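Local coordinates for protein FMN Adenylyltransferase (Candida glabrata, PDB 3FWK) that catalyses the transfer of the adenylyl group of ATP to FMN, the last step in making the flavin cofactor FAD, at residues A[111-116]-A[120-125]; A[149-154]-A[189-194]. All coordinates share one frame; numbering follows the deposited sequence.

Contact 1 (A[111-116]-A[120-125]); sequences FIDHDD and TLENFI
Ile125 drives its CD1 methyl onto the ring of Phe111, 3.4 Å from the centroid and 14° off the ring normal, a close CH-pi contact centred on the face. The ring reaches the helix because CG of Phe111 stands anti to the backbone N (chi1 170°), and its other face rests against CA of Asp113, offset toward the rim. Glu122 meets the same ring differently: its OE1 comes in at the edge, near the ring plane, 3.6 Å from Phe111 CE2, with the carboxylate turned well out of that plane. The bend of the Glu122 chain at chi2 carries OE2 to 2.5 Å from Asp113 OD1, and the two carboxylates cross with their planes 64° apart. Asp113 OD1 also receives a weak bond from the backbone N of His114. Phe111 ends strand 107-111 and Asp113 lies in the loop that leads from it to helix 119-131, so the contact packs that helix against the end of the strand preceding it; on the strand side Phe111 also leans on Leu136 and Glu138 of the adjacent parallel strand 134-138.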
ATOM      1  N   PHE A 111      -3.753  -2.881  11.858  1.00 11.71           N
ATOM      2  CA  PHE A 111      -4.148  -3.794  10.794  1.00 11.96           C
ATOM      3  C   PHE A 111      -5.428  -4.496  11.260  1.00 12.51           C
ATOM      4  O   PHE A 111      -5.440  -5.166  12.279  1.00 13.26           O
ATOM      5  CB  PHE A 111      -3.024  -4.791  10.528  1.00 13.15           C
ATOM      6  CG  PHE A 111      -3.405  -5.932   9.619  1.00 12.99           C
ATOM      7  CD1 PHE A 111      -4.150  -5.733   8.446  1.00 14.85           C
ATOM      8  CD2 PHE A 111      -3.064  -7.237   9.982  1.00 14.06           C
ATOM      9  CE1 PHE A 111      -4.516  -6.814   7.641  1.00 14.84           C
ATOM     10  CE2 PHE A 111      -3.422  -8.317   9.194  1.00 15.33           C
ATOM     11  CZ  PHE A 111      -4.129  -8.107   8.019  1.00 15.63           C
ATOM     12  N   ILE A 112      -6.481  -4.407  10.444  1.00 13.07           N
ATOM     13  CA  ILE A 112      -7.695  -5.150  10.683  1.00 14.34           C
ATOM     14  C   ILE A 112      -7.540  -6.508  10.001  1.00 14.39           C
ATOM     15  O   ILE A 112      -7.575  -6.625   8.775  1.00 15.18           O
ATOM     16  CB  ILE A 112      -8.932  -4.377  10.125  1.00 17.00           C
ATOM     17  CG1 ILE A 112      -9.011  -2.953  10.729  1.00 17.69           C
ATOM     18  CG2 ILE A 112     -10.198  -5.160  10.431  1.00 18.68           C
ATOM     19  CD1 ILE A 112      -8.927  -2.853  12.229  1.00 17.92           C
ATOM     20  N   ASP A 113      -7.274  -7.525  10.809  1.00 13.71           N
ATOM     21  CA  ASP A 113      -6.973  -8.859  10.322  1.00 13.60           C
ATOM     22  C   ASP A 113      -8.248  -9.641  10.091  1.00 14.05           C
ATOM     23  O   ASP A 113      -9.273  -9.352  10.690  1.00 16.12           O
ATOM     24  CB  ASP A 113      -6.059  -9.542  11.364  1.00 14.31           C
ATOM     25  CG  ASP A 113      -5.307 -10.759  10.843  1.00 14.86           C
ATOM     26  OD1 ASP A 113      -5.362 -11.039   9.625  1.00 15.36           O
ATOM     27  OD2 ASP A 113      -4.635 -11.422  11.674  1.00 16.18           O
ATOM     28  N   HIS A 114      -8.188 -10.632   9.212  1.00 13.15           N
ATOM     29  CA  HIS A 114      -9.357 -11.476   8.911  1.00 13.79           C
ATOM     30  C   HIS A 114      -8.906 -12.901   8.783  1.00 13.03           C
ATOM     31  O   HIS A 114      -7.742 -13.172   8.413  1.00 13.64           O
ATOM     32  CB  HIS A 114     -10.008 -11.054   7.573  1.00 15.73           C
ATOM     33  CG  HIS A 114     -10.443  -9.626   7.543  1.00 17.24           C
ATOM     34  ND1 HIS A 114      -9.619  -8.597   7.135  1.00 19.48           N
ATOM     35  CD2 HIS A 114     -11.603  -9.049   7.913  1.00 19.55           C
ATOM     36  CE1 HIS A 114     -10.267  -7.448   7.231  1.00 19.86           C
ATOM     37  NE2 HIS A 114     -11.473  -7.693   7.708  1.00 19.77           N
ATOM     38  N   ASP A 115      -9.841 -13.822   9.000  1.00 12.77           N
ATOM     39  CA  ASP A 115      -9.472 -15.222   9.007  1.00 13.55           C
ATOM     40  C   ASP A 115      -9.211 -15.775   7.607  1.00 12.98           C
ATOM     41  O   ASP A 115      -8.691 -16.860   7.493  1.00 14.81           O
ATOM     42  CB  ASP A 115     -10.488 -16.050   9.768  1.00 15.48           C
ATOM     43  CG  ASP A 115     -11.800 -16.120   9.100  1.00 18.57           C
ATOM     44  OD1 ASP A 115     -12.075 -15.904   7.939  1.00 19.60           O
ATOM     45  OD2 ASP A 115     -12.736 -16.489   9.871  1.00 23.85           O
ATOM     46  N   ASP A 116      -9.520 -14.997   6.570  1.00 11.93           N
ATOM     47  CA  ASP A 116      -9.394 -15.440   5.188  1.00 12.31           C
ATOM     48  C   ASP A 116      -8.367 -14.610   4.413  1.00 11.76           C
ATOM     49  O   ASP A 116      -8.411 -14.523   3.190  1.00 12.55           O
ATOM     50  CB  ASP A 116     -10.757 -15.479   4.496  1.00 13.29           C
ATOM     51  CG  ASP A 116     -11.448 -14.131   4.450  1.00 13.64           C
ATOM     52  OD1 ASP A 116     -10.906 -13.133   5.009  1.00 14.12           O
ATOM     53  OD2 ASP A 116     -12.557 -14.055   3.823  1.00 14.66           O
ATOM     54  N   THR A 120       0.696 -15.041   2.509  1.00 10.71           N
ATOM     55  CA  THR A 120       1.821 -14.225   2.044  1.00 10.71           C
ATOM     56  C   THR A 120       1.615 -12.777   2.506  1.00 10.81           C
ATOM     57  O   THR A 120       2.575 -12.070   2.814  1.00 10.90           O
ATOM     58  CB  THR A 120       1.937 -14.261   0.522  1.00 11.11           C
ATOM     59  OG1 THR A 120       2.230 -15.582   0.097  1.00 11.98           O
ATOM     60  CG2 THR A 120       3.081 -13.375   0.050  1.00 12.36           C
ATOM     61  N   LEU A 121       0.358 -12.301   2.493  1.00 10.65           N
ATOM     62  CA  LEU A 121       0.070 -10.969   2.968  1.00 11.57           C
ATOM     63  C   LEU A 121       0.322 -10.838   4.484  1.00 11.71           C
ATOM     64  O   LEU A 121       0.909  -9.846   4.919  1.00 11.53           O
ATOM     65  CB  LEU A 121      -1.355 -10.578   2.593  1.00 13.58           C
ATOM     66  CG  LEU A 121      -1.723  -9.128   2.759  1.00 15.08           C
ATOM     67  CD1 LEU A 121      -0.760  -8.162   2.048  1.00 15.21           C
ATOM     68  CD2 LEU A 121      -3.117  -8.941   2.196  1.00 20.08           C
ATOM     69  N   GLU A 122      -0.123 -11.824   5.293  1.00 10.97           N
ATOM     70  CA  GLU A 122       0.226 -11.817   6.723  1.00 11.93           C
ATOM     71  C   GLU A 122       1.728 -11.722   6.909  1.00 11.11           C
ATOM     72  O   GLU A 122       2.233 -10.930   7.729  1.00 11.62           O
ATOM     73  CB  GLU A 122      -0.309 -13.082   7.420  1.00 12.82           C
ATOM     74  CG  GLU A 122      -1.823 -13.259   7.393  1.00 13.54           C
ATOM     75  CD  GLU A 122      -2.581 -12.400   8.346  1.00 14.20           C
ATOM     76  OE1 GLU A 122      -2.004 -11.584   9.092  1.00 14.84           O
ATOM     77  OE2 GLU A 122      -3.827 -12.596   8.384  1.00 16.67           O
ATOM     78  N   ASN A 123       2.479 -12.560   6.165  1.00 11.09           N
ATOM     79  CA  ASN A 123       3.932 -12.560   6.267  1.00 11.42           C
ATOM     80  C   ASN A 123       4.471 -11.162   5.930  1.00 10.52           C
ATOM     81  O   ASN A 123       5.366 -10.648   6.606  1.00 11.31           O
ATOM     82  CB  ASN A 123       4.550 -13.551   5.302  1.00 11.06           C
ATOM     83  CG  ASN A 123       4.341 -14.999   5.671  1.00 12.92           C
ATOM     84  OD1 ASN A 123       3.969 -15.328   6.807  1.00 15.02           O
ATOM     85  ND2 ASN A 123       4.609 -15.888   4.713  1.00 13.41           N
ATOM     86  N   PHE A 124       3.936 -10.563   4.867  1.00 10.50           N
ATOM     87  CA  PHE A 124       4.445  -9.290   4.395  1.00 11.22           C
ATOM     88  C   PHE A 124       4.175  -8.166   5.395  1.00 10.27           C
ATOM     89  O   PHE A 124       5.012  -7.274   5.590  1.00 11.08           O
ATOM     90  CB  PHE A 124       3.820  -8.974   3.056  1.00 11.21           C
ATOM     91  CG  PHE A 124       4.353  -7.692   2.473  1.00 11.00           C
ATOM     92  CD1 PHE A 124       5.673  -7.629   2.040  1.00 12.54           C
ATOM     93  CD2 PHE A 124       3.572  -6.547   2.416  1.00 11.46           C
ATOM     94  CE1 PHE A 124       6.205  -6.456   1.505  1.00 13.05           C
ATOM     95  CE2 PHE A 124       4.116  -5.336   1.918  1.00 12.25           C
ATOM     96  CZ  PHE A 124       5.435  -5.321   1.469  1.00 12.63           C
ATOM     97  N   ILE A 125       3.004  -8.193   6.040  1.00 10.73           N
ATOM     98  CA  ILE A 125       2.701  -7.184   7.076  1.00 11.40           C
ATOM     99  C   ILE A 125       3.702  -7.300   8.225  1.00 11.14           C
ATOM    100  O   ILE A 125       4.203  -6.296   8.727  1.00 12.04           O
ATOM    101  CB  ILE A 125       1.255  -7.329   7.548  1.00 12.02           C
ATOM    102  CG1 ILE A 125       0.302  -6.936   6.391  1.00 13.40           C
ATOM    103  CG2 ILE A 125       1.025  -6.502   8.808  1.00 13.98           C
ATOM    104  CD1 ILE A 125      -1.149  -7.365   6.622  1.00 13.92           C
TER

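Contact 2 (A[149-154]-A[189-194]); sequences EAFETF and PDFYRL
Phe151 and Phe191 turn their rings obliquely to each other, planes at 52° and centroids 5.8 Å apart. CZ of Phe191 lies above one face of the Phe151 ring, displaced toward the rim, while the closest carbons, Phe151 CD1 and Phe191 CE1, are 4.2 Å apart. Trp188, next to Pro189 in the chain, stacks with the Phe151 ring. Nearer the helix axis the puckered Pro189 ring lies against the helix backbone at Phe151 and Glu152: its CG is 3.5 Å from Phe151 O and 3.8 Å from Phe151 CB, and its CD is 3.7 Å from Glu152 N. The contact packs the loop leading into strand 192-194 against helix 147-157, one of the helices flanking the sheet of the Rossmann-like alpha/beta fold, in the region related to phosphoadenosine phosphosulfate reductases. Both phenylalanines also touch Ile164 of the neighbouring strand 163-165. Glu152 runs past Pro189 in the opposite direction; with CG anti to the backbone N (chi1 176°) and a bend at chi2, its carboxylate folds back until OE1 is 3.7 Å from Pro189 CB. Just beyond Phe191, Tyr192 touches the bound beta-D-glucopyranose, in a pocket that also includes Lys53, Trp54 and Lys162.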
ATOM      1  N   GLU A 149     -16.583  -2.348  14.233  1.00 17.32           N
ATOM      2  CA  GLU A 149     -16.455  -2.962  15.564  1.00 18.23           C
ATOM      3  C   GLU A 149     -14.983  -3.165  15.947  1.00 17.32           C
ATOM      4  O   GLU A 149     -14.567  -2.921  17.082  1.00 18.35           O
ATOM      5  CB  GLU A 149     -17.228  -4.301  15.630  1.00 18.95           C
ATOM      6  CG  GLU A 149     -18.762  -4.100  15.653  1.00 21.75           C
ATOM      7  CD  GLU A 149     -19.548  -5.361  15.402  1.00 23.57           C
ATOM      8  OE1 GLU A 149     -19.071  -6.338  14.794  1.00 23.10           O
ATOM      9  OE2 GLU A 149     -20.732  -5.369  15.795  1.00 28.64           O
ATOM     10  N   ALA A 150     -14.173  -3.626  14.994  1.00 16.50           N
ATOM     11  CA  ALA A 150     -12.747  -3.816  15.268  1.00 16.21           C
ATOM     12  C   ALA A 150     -12.085  -2.481  15.615  1.00 16.17           C
ATOM     13  O   ALA A 150     -11.215  -2.412  16.497  1.00 16.55           O
ATOM     14  CB  ALA A 150     -12.053  -4.467  14.050  1.00 16.26           C
ATOM     15  N   PHE A 151     -12.485  -1.408  14.937  1.00 16.34           N
ATOM     16  CA  PHE A 151     -11.918  -0.088  15.211  1.00 16.58           C
ATOM     17  C   PHE A 151     -12.430   0.454  16.544  1.00 16.18           C
ATOM     18  O   PHE A 151     -11.714   1.190  17.211  1.00 18.29           O
ATOM     19  CB  PHE A 151     -12.169   0.887  14.053  1.00 17.08           C
ATOM     20  CG  PHE A 151     -11.081   0.893  13.039  1.00 15.54           C
ATOM     21  CD1 PHE A 151      -9.851   1.459  13.319  1.00 17.18           C
ATOM     22  CD2 PHE A 151     -11.296   0.356  11.791  1.00 18.59           C
ATOM     23  CE1 PHE A 151      -8.828   1.500  12.332  1.00 18.73           C
ATOM     24  CE2 PHE A 151     -10.284   0.358  10.815  1.00 19.88           C
ATOM     25  CZ  PHE A 151      -9.062   0.924  11.086  1.00 18.55           C
ATOM     26  N   GLU A 152     -13.640   0.089  16.951  1.00 17.52           N
ATOM     27  CA  GLU A 152     -14.112   0.502  18.286  1.00 18.36           C
ATOM     28  C   GLU A 152     -13.234  -0.096  19.370  1.00 19.33           C
ATOM     29  O   GLU A 152     -12.852   0.589  20.330  1.00 20.27           O
ATOM     30  CB  GLU A 152     -15.570   0.098  18.478  1.00 21.09           C
ATOM     31  CG  GLU A 152     -16.093   0.413  19.868  1.00 28.35           C
ATOM     32  CD  GLU A 152     -15.934   1.882  20.235  1.00 34.09           C
ATOM     33  OE1 GLU A 152     -16.251   2.755  19.380  1.00 34.28           O
ATOM     34  OE2 GLU A 152     -15.480   2.151  21.383  1.00 39.12           O
ATOM     35  N   THR A 153     -12.883  -1.371  19.216  1.00 17.53           N
ATOM     36  CA  THR A 153     -11.982  -2.011  20.161  1.00 19.01           C
ATOM     37  C   THR A 153     -10.602  -1.371  20.159  1.00 17.94           C
ATOM     38  O   THR A 153     -10.013  -1.118  21.219  1.00 18.87           O
ATOM     39  CB  THR A 153     -11.905  -3.521  19.889  1.00 19.70           C
ATOM     40  OG1 THR A 153     -13.214  -4.061  20.071  1.00 21.04           O
ATOM     41  CG2 THR A 153     -10.871  -4.192  20.794  1.00 21.64           C
ATOM     42  N   PHE A 154     -10.096  -1.061  18.973  1.00 17.20           N
ATOM     43  CA  PHE A 154      -8.842  -0.344  18.838  1.00 16.17           C
ATOM     44  C   PHE A 154      -8.851   0.983  19.591  1.00 17.24           C
ATOM     45  O   PHE A 154      -7.910   1.304  20.314  1.00 17.57           O
ATOM     46  CB  PHE A 154      -8.557  -0.126  17.350  1.00 17.71           C
ATOM     47  CG  PHE A 154      -7.446   0.812  17.109  1.00 18.84           C
ATOM     48  CD1 PHE A 154      -6.150   0.395  17.214  1.00 18.71           C
ATOM     49  CD2 PHE A 154      -7.710   2.147  16.814  1.00 22.13           C
ATOM     50  CE1 PHE A 154      -5.078   1.292  16.998  1.00 23.96           C
ATOM     51  CE2 PHE A 154      -6.674   3.055  16.618  1.00 23.10           C
ATOM     52  CZ  PHE A 154      -5.381   2.640  16.675  1.00 22.28           C
ATOM     53  N   PRO A 189     -15.894   4.384  15.837  1.00 15.74           N
ATOM     54  CA  PRO A 189     -15.342   5.318  16.789  1.00 16.29           C
ATOM     55  C   PRO A 189     -15.174   6.679  16.108  1.00 15.23           C
ATOM     56  O   PRO A 189     -15.015   6.767  14.879  1.00 14.64           O
ATOM     57  CB  PRO A 189     -13.982   4.716  17.133  1.00 18.72           C
ATOM     58  CG  PRO A 189     -13.643   3.861  15.958  1.00 21.67           C
ATOM     59  CD  PRO A 189     -14.956   3.269  15.542  1.00 16.73           C
ATOM     60  N   ASP A 190     -15.161   7.729  16.907  1.00 14.26           N
ATOM     61  CA  ASP A 190     -15.096   9.087  16.402  1.00 13.82           C
ATOM     62  C   ASP A 190     -13.653   9.462  16.145  1.00 15.43           C
ATOM     63  O   ASP A 190     -12.899   9.695  17.087  1.00 17.94           O
ATOM     64  CB  ASP A 190     -15.717   9.983  17.487  1.00 16.22           C
ATOM     65  CG  ASP A 190     -15.648  11.439  17.137  1.00 16.10           C
ATOM     66  OD1 ASP A 190     -15.277  11.782  15.994  1.00 15.38           O
ATOM     67  OD2 ASP A 190     -15.969  12.250  18.031  1.00 17.90           O
ATOM     68  N   PHE A 191     -13.246   9.500  14.876  1.00 12.50           N
ATOM     69  CA  PHE A 191     -11.956  10.041  14.524  1.00 13.25           C
ATOM     70  C   PHE A 191     -12.063  10.716  13.161  1.00 12.29           C
ATOM     71  O   PHE A 191     -13.058  10.542  12.452  1.00 13.18           O
ATOM     72  CB  PHE A 191     -10.805   8.988  14.653  1.00 18.19           C
ATOM     73  CG  PHE A 191     -10.966   7.731  13.810  1.00 19.55           C
ATOM     74  CD1 PHE A 191     -11.378   6.505  14.367  1.00 20.13           C
ATOM     75  CD2 PHE A 191     -10.552   7.743  12.473  1.00 19.50           C
ATOM     76  CE1 PHE A 191     -11.489   5.348  13.541  1.00 20.92           C
ATOM     77  CE2 PHE A 191     -10.652   6.599  11.665  1.00 20.06           C
ATOM     78  CZ  PHE A 191     -11.127   5.404  12.204  1.00 21.01           C
ATOM     79  N   TYR A 192     -11.028  11.471  12.800  1.00 12.50           N
ATOM     80  CA  TYR A 192     -10.911  11.968  11.420  1.00 12.35           C
ATOM     81  C   TYR A 192     -10.184  10.921  10.578  1.00 11.93           C
ATOM     82  O   TYR A 192      -9.117  10.409  10.974  1.00 13.58           O
ATOM     83  CB  TYR A 192     -10.081  13.251  11.400  1.00 13.40           C
ATOM     84  CG  TYR A 192     -10.883  14.499  11.635  1.00 13.37           C
ATOM     85  CD1 TYR A 192     -11.470  15.139  10.550  1.00 15.06           C
ATOM     86  CD2 TYR A 192     -11.033  15.063  12.907  1.00 15.59           C
ATOM     87  CE1 TYR A 192     -12.204  16.322  10.697  1.00 15.43           C
ATOM     88  CE2 TYR A 192     -11.778  16.288  13.081  1.00 14.50           C
ATOM     89  CZ  TYR A 192     -12.344  16.877  11.932  1.00 15.80           C
ATOM     90  OH  TYR A 192     -13.081  18.040  12.041  1.00 17.61           O
ATOM     91  N   ARG A 193     -10.784  10.551   9.470  1.00 11.53           N
ATOM     92  CA  ARG A 193     -10.057   9.828   8.446  1.00 11.16           C
ATOM     93  C   ARG A 193      -9.169  10.772   7.657  1.00 11.51           C
ATOM     94  O   ARG A 193      -9.593  11.838   7.225  1.00 12.91           O
ATOM     95  CB  ARG A 193     -11.037   9.158   7.485  1.00 12.67           C
ATOM     96  CG  ARG A 193     -11.965   8.147   8.166  1.00 13.04           C
ATOM     97  CD  ARG A 193     -12.904   7.542   7.158  1.00 15.17           C
ATOM     98  NE  ARG A 193     -14.045   8.424   7.029  1.00 14.47           N
ATOM     99  CZ  ARG A 193     -15.131   8.123   6.329  1.00 14.36           C
ATOM    100  NH1 ARG A 193     -15.147   7.048   5.526  1.00 15.28           N
ATOM    101  NH2 ARG A 193     -16.205   8.906   6.423  1.00 15.28           N
ATOM    102  N   LEU A 194      -7.929  10.355   7.467  1.00 10.90           N
ATOM    103  CA  LEU A 194      -6.927  11.063   6.679  1.00 11.53           C
ATOM    104  C   LEU A 194      -6.677  10.223   5.480  1.00 10.73           C
ATOM    105  O   LEU A 194      -6.167   9.104   5.589  1.00 11.57           O
ATOM    106  CB  LEU A 194      -5.651  11.251   7.511  1.00 11.78           C
ATOM    107  CG  LEU A 194      -5.842  11.894   8.888  1.00 12.98           C
ATOM    108  CD1 LEU A 194      -4.540  11.865   9.655  1.00 14.93           C
ATOM    109  CD2 LEU A 194      -6.408  13.309   8.785  1.00 14.60           C
TER

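Both contacts are largely buried, and they share no segment, but they meet through Ile112: its CG1 packs 3.5 Å from Phe151 CE2 and its CD1 4.0 Å from Ala150 CB. The loop leaving strand 107-111 therefore touches helix 119-131 in contact 1 and helix 147-157 of contact 2. Contact 1, centred about 13 Å from the centre of the chain, joins elements adjacent in sequence and mixes a CH-pi contact with a close pair of acids. Contact 2, about 20 Å out, brings together segments separated by 34 residues and relies on aromatic and proline packing, with a glutamate at its margin. The two centres are about 19 Å apart.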